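Side-chain contacts in MstE (PDB 6SBF), which is a single-domain class II terpene cyclase that probably cyclises linear isoprenoid chains into polycyclic scaffolds on the way to merosterols: residues Phe266-Cys271 and Ile292-Glu297; Asn49-Ala54 and Lys337-Ser342. The protein carries 1 engineered substitution. One frame throughout, in Å; residues are numbered along the deposited sequence.

Overall arrangement
The two contacts lie in different parts of one helix-rich chain and share no helix or strand. Interaction 1 pairs helix 265-275 with helix 282-298, consecutive in sequence, and its centre is about 15 Å from the centre of the chain. Interaction 2, its centre about 20 Å from the centre of the chain, joins the hairpin of strands 47-50 and 55-57 to the loop between strands 328-329 and 342-344. The centres of the two contacts are about 29 Å apart, with nearest atoms about 14 Å from each other. The order along the chain is 49-54, 266-271, 292-297, 337-342, which makes interaction 1 a local, buried pairing of neighbouring helices, whereas interaction 2 brings an early hairpin and a late loop together at the surface.

Interaction 1 (Phe266-Cys271 and Ile292-Glu297)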
loop_
_atom_site.group_PDB
_atom_site.type_symbol
_atom_site.label_atom_id
_atom_site.label_comp_id
_atom_site.label_asym_id
_atom_site.label_seq_id
_atom_site.Cartn_x
_atom_site.Cartn_y
_atom_site.Cartn_z
ATOM N N PHE A 266 0.641 -6.932 8.339
ATOM C CA PHE A 266 0.830 -5.906 7.296
ATOM C C PHE A 266 2.273 -5.476 7.204
ATOM O O PHE A 266 2.852 -5.409 6.090
ATOM C CB PHE A 266 -0.130 -4.738 7.531
ATOM C CG PHE A 266 -0.126 -3.629 6.523
ATOM C CD1 PHE A 266 -0.730 -3.809 5.282
ATOM C CD2 PHE A 266 0.390 -2.385 6.816
ATOM C CE1 PHE A 266 -0.787 -2.751 4.384
ATOM C CE2 PHE A 266 0.303 -1.317 5.976
ATOM C CZ PHE A 266 -0.298 -1.510 4.739
ATOM N N ALA A 267 2.886 -5.121 8.325
ATOM C CA ALA A 267 4.258 -4.607 8.312
ATOM C C ALA A 267 5.170 -5.764 7.875
ATOM O O ALA A 267 6.179 -5.500 7.213
ATOM C CB ALA A 267 4.646 -4.036 9.665
ATOM N N THR A 268 4.912 -6.979 8.313
ATOM C CA THR A 268 5.764 -8.136 7.963
ATOM C C THR A 268 5.690 -8.412 6.444
ATOM O O THR A 268 6.734 -8.666 5.834
ATOM C CB THR A 268 5.412 -9.381 8.772
ATOM O OG1 THR A 268 5.567 -9.059 10.160
ATOM C CG2 THR A 268 6.259 -10.563 8.441
ATOM N N ALA A 269 4.519 -8.310 5.852
ATOM C CA ALA A 269 4.361 -8.560 4.403
ATOM C C ALA A 269 5.121 -7.484 3.634
ATOM O O ALA A 269 5.839 -7.820 2.651
ATOM C CB ALA A 269 2.886 -8.544 4.060
ATOM N N TRP A 270 5.039 -6.228 4.057
ATOM C CA TRP A 270 5.802 -5.194 3.351
ATOM C C TRP A 270 7.305 -5.407 3.569
ATOM O O TRP A 270 8.082 -5.153 2.630
ATOM C CB TRP A 270 5.314 -3.779 3.728
ATOM C CG TRP A 270 4.074 -3.403 2.967
ATOM C CD1 TRP A 270 2.784 -3.268 3.395
ATOM C CD2 TRP A 270 4.042 -3.136 1.547
ATOM N NE1 TRP A 270 1.966 -2.923 2.356
ATOM C CE2 TRP A 270 2.693 -2.872 1.206
ATOM C CE3 TRP A 270 4.992 -3.137 0.539
ATOM C CZ2 TRP A 270 2.323 -2.561 -0.110
ATOM C CZ3 TRP A 270 4.631 -2.796 -0.735
ATOM C CH2 TRP A 270 3.322 -2.543 -1.052
ATOM N N CYS A 271 7.719 -5.803 4.773
ATOM C CA CYS A 271 9.150 -6.059 4.987
ATOM C C CYS A 271 9.614 -7.212 4.088
ATOM O O CYS A 271 10.754 -7.164 3.579
ATOM C CB CYS A 271 9.390 -6.326 6.457
ATOM S SG CYS A 271 11.104 -6.279 6.946
ATOM N N ILE A 292 8.165 -15.895 5.780
ATOM C CA ILE A 292 7.191 -16.782 5.078
ATOM C C ILE A 292 6.607 -17.745 6.116
ATOM O O ILE A 292 5.365 -17.961 6.140
ATOM C CB ILE A 292 7.858 -17.511 3.895
ATOM C CG1 ILE A 292 8.169 -16.534 2.772
ATOM C CG2 ILE A 292 6.982 -18.659 3.426
ATOM C CD1 ILE A 292 9.130 -17.114 1.730
ATOM N N GLY A 293 7.451 -18.406 6.904
ATOM C CA GLY A 293 6.926 -19.392 7.847
ATOM C C GLY A 293 5.951 -18.762 8.831
ATOM O O GLY A 293 4.894 -19.347 9.142
ATOM N N TRP A 294 6.280 -17.585 9.342
ATOM C CA TRP A 294 5.410 -16.943 10.337
ATOM C C TRP A 294 4.082 -16.542 9.679
ATOM O O TRP A 294 3.008 -16.787 10.245
ATOM C CB TRP A 294 6.127 -15.742 10.937
ATOM C CG TRP A 294 5.307 -15.093 12.010
ATOM C CD1 TRP A 294 5.227 -15.477 13.315
ATOM C CD2 TRP A 294 4.506 -13.917 11.848
ATOM N NE1 TRP A 294 4.386 -14.604 13.970
ATOM C CE2 TRP A 294 3.960 -13.620 13.117
ATOM C CE3 TRP A 294 4.219 -13.055 10.787
ATOM C CZ2 TRP A 294 3.118 -12.534 13.317
ATOM C CZ3 TRP A 294 3.400 -11.965 10.976
ATOM C CH2 TRP A 294 2.865 -11.700 12.237
ATOM N N LEU A 295 4.163 -15.991 8.461
ATOM C CA LEU A 295 2.896 -15.605 7.790
ATOM C C LEU A 295 2.051 -16.874 7.508
ATOM O O LEU A 295 0.822 -16.826 7.693
ATOM C CB LEU A 295 3.214 -14.837 6.497
ATOM C CG LEU A 295 3.757 -13.443 6.720
ATOM C CD1 LEU A 295 4.336 -12.856 5.422
ATOM C CD2 LEU A 295 2.694 -12.513 7.253
ATOM N N LEU A 296 2.679 -17.978 7.104
ATOM C CA LEU A 296 1.901 -19.204 6.891
ATOM C C LEU A 296 1.185 -19.612 8.194
ATOM O O LEU A 296 0.014 -19.999 8.155
ATOM C CB LEU A 296 2.757 -20.361 6.376
ATOM C CG LEU A 296 3.350 -20.152 5.000
ATOM C CD1 LEU A 296 4.310 -21.288 4.645
ATOM C CD2 LEU A 296 2.268 -20.039 3.974
ATOM N N GLU A 297 1.892 -19.537 9.320
ATOM C CA GLU A 297 1.302 -19.954 10.625
ATOM C C GLU A 297 0.169 -19.028 11.068
ATOM O O GLU A 297 -0.764 -19.547 11.712
ATOM C CB GLU A 297 2.387 -20.094 11.721
ATOM C CG GLU A 297 1.854 -20.536 13.093
ATOM C CD GLU A 297 2.930 -21.118 13.994
ATOM O OE1 GLU A 297 2.558 -21.771 15.000
ATOM O OE2 GLU A 297 4.137 -20.905 13.694
#
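Trp294 turns the benzo end of its indole to Thr268, whose hydroxyl oxygen OG1 lies 3.7 Å from CZ3 of Trp294, approaching obliquely; Phe254, outside the pair, also meets this ring. On the far side of helix 266-271, CD1 of Trp270 sits 3.7 Å above the centre of one face of the Phe266 ring, while CE1 of Phe266 lies in plane at the edge of the Trp270 indole. Thr268 suits the junction because its two branches divide the work. CG2, anti to the backbone N, rests 4.0 Å from CE3 of Trp294 and 4.2 Å from CG of Leu295. OG1 hydrogen-bonds to the carbonyl of Ser264 and to Val255 N, so the buried hydroxyl is satisfied without a polar partner on helix 292-297. One residue on, Ala269, with only a methyl, lets Leu295 lie alongside: CA of Ala269 is 4.4 Å from CD1 of Leu295. The axes of the two segments approach to 10.6 Å and run roughly antiparallel, at 145°, and Phe266 and Trp270 touch helices 350-363 and 215-229. Such an antiparallel pair of successive helices is consistent with an inner and an outer helix of the alpha6-alpha6 barrel.

Interaction 2 (Asn49-Ala54 and Lys337-Ser342); sequences NFPQAA and KRFEGS
Phe50 points the CD1 corner of its ring at the face of Phe339, forming a T-shaped (edge-to-face) pair with centroids 5.1 Å apart and planes at 71°. CD1 of Phe50 stands 3.6 Å above the plane of the Phe339 ring, over its centre. This is the tight part of the contact, and the far end of the Phe339 ring extends it: CZ lies 3.6 Å from CA of Phe50 and 3.6 Å from CD of Pro51, which comes in at the ring edge. With CG anti to its carbonyl carbon (chi1 -67°), Phe339 reaches over to the turn formed by Phe50 to Ala53. Outside the two segments, Tyr330 stacks with Phe339 and Tyr101 meets Phe50 edge-to-face. Pro51 and Ala53 both lie at the solvent side, and the fit is looser at Ala53, whose CB is 3.9 Å from CE2 of Phe339. Arg338 and Glu340 form a salt bridge within their own segment, NE of Arg338 to OE2 of Glu340 at 2.7 Å, the acceptor met from above the carboxylate plane. A serine in place of Phe339 would probably leave the Phe50 edge without a face to meet and the turn at Pro51 without its apolar partner. The side chains that meet are apolar or aromatic, and the Pro51 carbonyl O lies in plane at the Phe339 ring edge, where the positive C-H rim would suit it; cohesion probably rests on shape fit and the edge-to-face pair.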
loop_
_atom_site.group_PDB
_atom_site.type_symbol
_atom_site.label_atom_id
_atom_site.label_comp_id
_atom_site.label_asym_id
_atom_site.label_seq_id
_atom_site.Cartn_x
_atom_site.Cartn_y
_atom_site.Cartn_z
ATOM N N ASN A 49 -13.452 2.361 7.191
ATOM C CA ASN A 49 -14.753 3.000 7.458
ATOM C C ASN A 49 -14.544 4.263 8.271
ATOM O O ASN A 49 -13.828 4.206 9.326
ATOM C CB ASN A 49 -15.688 2.043 8.197
ATOM C CG ASN A 49 -17.126 2.495 8.255
ATOM O OD1 ASN A 49 -17.537 3.450 7.615
ATOM N ND2 ASN A 49 -17.861 1.833 9.106
ATOM N N PHE A 50 -15.165 5.334 7.806
ATOM C CA PHE A 50 -15.296 6.585 8.583
ATOM C C PHE A 50 -16.769 6.701 8.935
ATOM O O PHE A 50 -17.539 7.340 8.209
ATOM C CB PHE A 50 -14.840 7.768 7.757
ATOM C CG PHE A 50 -13.375 7.778 7.457
ATOM C CD1 PHE A 50 -12.478 8.363 8.310
ATOM C CD2 PHE A 50 -12.890 7.171 6.310
ATOM C CE1 PHE A 50 -11.116 8.354 8.018
ATOM C CE2 PHE A 50 -11.544 7.199 5.975
ATOM C CZ PHE A 50 -10.678 7.783 6.857
ATOM N N PRO A 51 -17.229 6.062 10.013
ATOM C CA PRO A 51 -18.655 6.022 10.323
ATOM C C PRO A 51 -19.280 7.399 10.493
ATOM O O PRO A 51 -18.675 8.259 11.126
ATOM C CB PRO A 51 -18.761 5.172 11.571
ATOM C CG PRO A 51 -17.410 4.786 11.979
ATOM C CD PRO A 51 -16.431 5.309 10.966
ATOM N N GLN A 52 -20.461 7.525 9.887
ATOM C CA GLN A 52 -21.356 8.710 9.972
ATOM C C GLN A 52 -20.610 9.863 9.322
ATOM O O GLN A 52 -20.953 10.975 9.536
ATOM C CB GLN A 52 -21.829 8.984 11.403
ATOM C CG GLN A 52 -22.434 7.784 12.109
ATOM C CD GLN A 52 -23.213 8.241 13.325
ATOM O OE1 GLN A 52 -22.799 9.136 14.068
ATOM N NE2 GLN A 52 -24.361 7.621 13.552
ATOM N N ALA A 53 -19.644 9.560 8.458
ATOM C CA ALA A 53 -18.856 10.595 7.762
ATOM C C ALA A 53 -18.634 10.092 6.342
ATOM O O ALA A 53 -19.573 9.906 5.557
ATOM C CB ALA A 53 -17.562 10.880 8.518
ATOM N N ALA A 54 -17.422 9.732 6.062
ATOM C CA ALA A 54 -17.008 9.369 4.688
ATOM C C ALA A 54 -17.310 7.914 4.316
ATOM O O ALA A 54 -17.005 7.532 3.167
ATOM C CB ALA A 54 -15.549 9.649 4.468
ATOM N N LYS A 337 -15.544 11.395 20.178
ATOM C CA LYS A 337 -14.320 11.189 19.364
ATOM C C LYS A 337 -14.376 11.877 18.002
ATOM O O LYS A 337 -15.416 12.257 17.510
ATOM C CB LYS A 337 -14.044 9.691 19.232
ATOM C CG LYS A 337 -15.102 8.827 18.545
ATOM C CD LYS A 337 -15.127 7.466 19.227
ATOM C CE LYS A 337 -15.759 6.307 18.494
ATOM N NZ LYS A 337 -15.063 5.046 18.880
ATOM N N ARG A 338 -13.208 11.985 17.408
ATOM C CA ARG A 338 -13.037 12.615 16.089
ATOM C C ARG A 338 -12.033 11.763 15.363
ATOM O O ARG A 338 -11.262 11.026 16.026
ATOM C CB ARG A 338 -12.515 14.048 16.177
ATOM C CG ARG A 338 -11.214 14.209 16.958
ATOM C CD ARG A 338 -10.890 15.671 17.182
ATOM N NE ARG A 338 -10.825 16.374 15.898
ATOM C CZ ARG A 338 -10.999 17.680 15.746
ATOM N NH1 ARG A 338 -10.943 18.214 14.536
ATOM N NH2 ARG A 338 -11.206 18.447 16.804
ATOM N N PHE A 339 -11.981 11.924 14.071
ATOM C CA PHE A 339 -10.991 11.147 13.311
ATOM C C PHE A 339 -9.586 11.740 13.410
ATOM O O PHE A 339 -8.623 10.941 13.383
ATOM C CB PHE A 339 -11.453 10.991 11.871
ATOM C CG PHE A 339 -12.681 10.138 11.767
ATOM C CD1 PHE A 339 -12.621 8.760 11.997
ATOM C CD2 PHE A 339 -13.888 10.710 11.428
ATOM C CE1 PHE A 339 -13.755 7.969 11.826
ATOM C CE2 PHE A 339 -15.030 9.923 11.339
ATOM C CZ PHE A 339 -14.970 8.563 11.558
ATOM N N GLU A 340 -9.465 13.060 13.526
ATOM C CA GLU A 340 -8.141 13.696 13.549
ATOM C C GLU A 340 -7.410 13.202 14.787
ATOM O O GLU A 340 -7.974 13.227 15.892
ATOM C CB GLU A 340 -8.200 15.212 13.516
ATOM C CG GLU A 340 -8.875 15.754 12.276
ATOM C CD GLU A 340 -10.397 15.795 12.314
ATOM O OE1 GLU A 340 -10.947 16.098 11.266
ATOM O OE2 GLU A 340 -11.027 15.468 13.350
ATOM N N GLY A 341 -6.181 12.762 14.566
ATOM C CA GLY A 341 -5.327 12.197 15.601
ATOM C C GLY A 341 -5.651 10.775 15.925
ATOM O O GLY A 341 -5.091 10.257 16.895
ATOM N N SER A 342 -6.433 10.113 15.084
ATOM C CA SER A 342 -6.782 8.693 15.303
ATOM C C SER A 342 -6.334 7.805 14.140
ATOM O O SER A 342 -5.953 8.338 13.082
ATOM C CB SER A 342 -8.252 8.552 15.565
ATOM O OG SER A 342 -8.955 8.469 14.337
#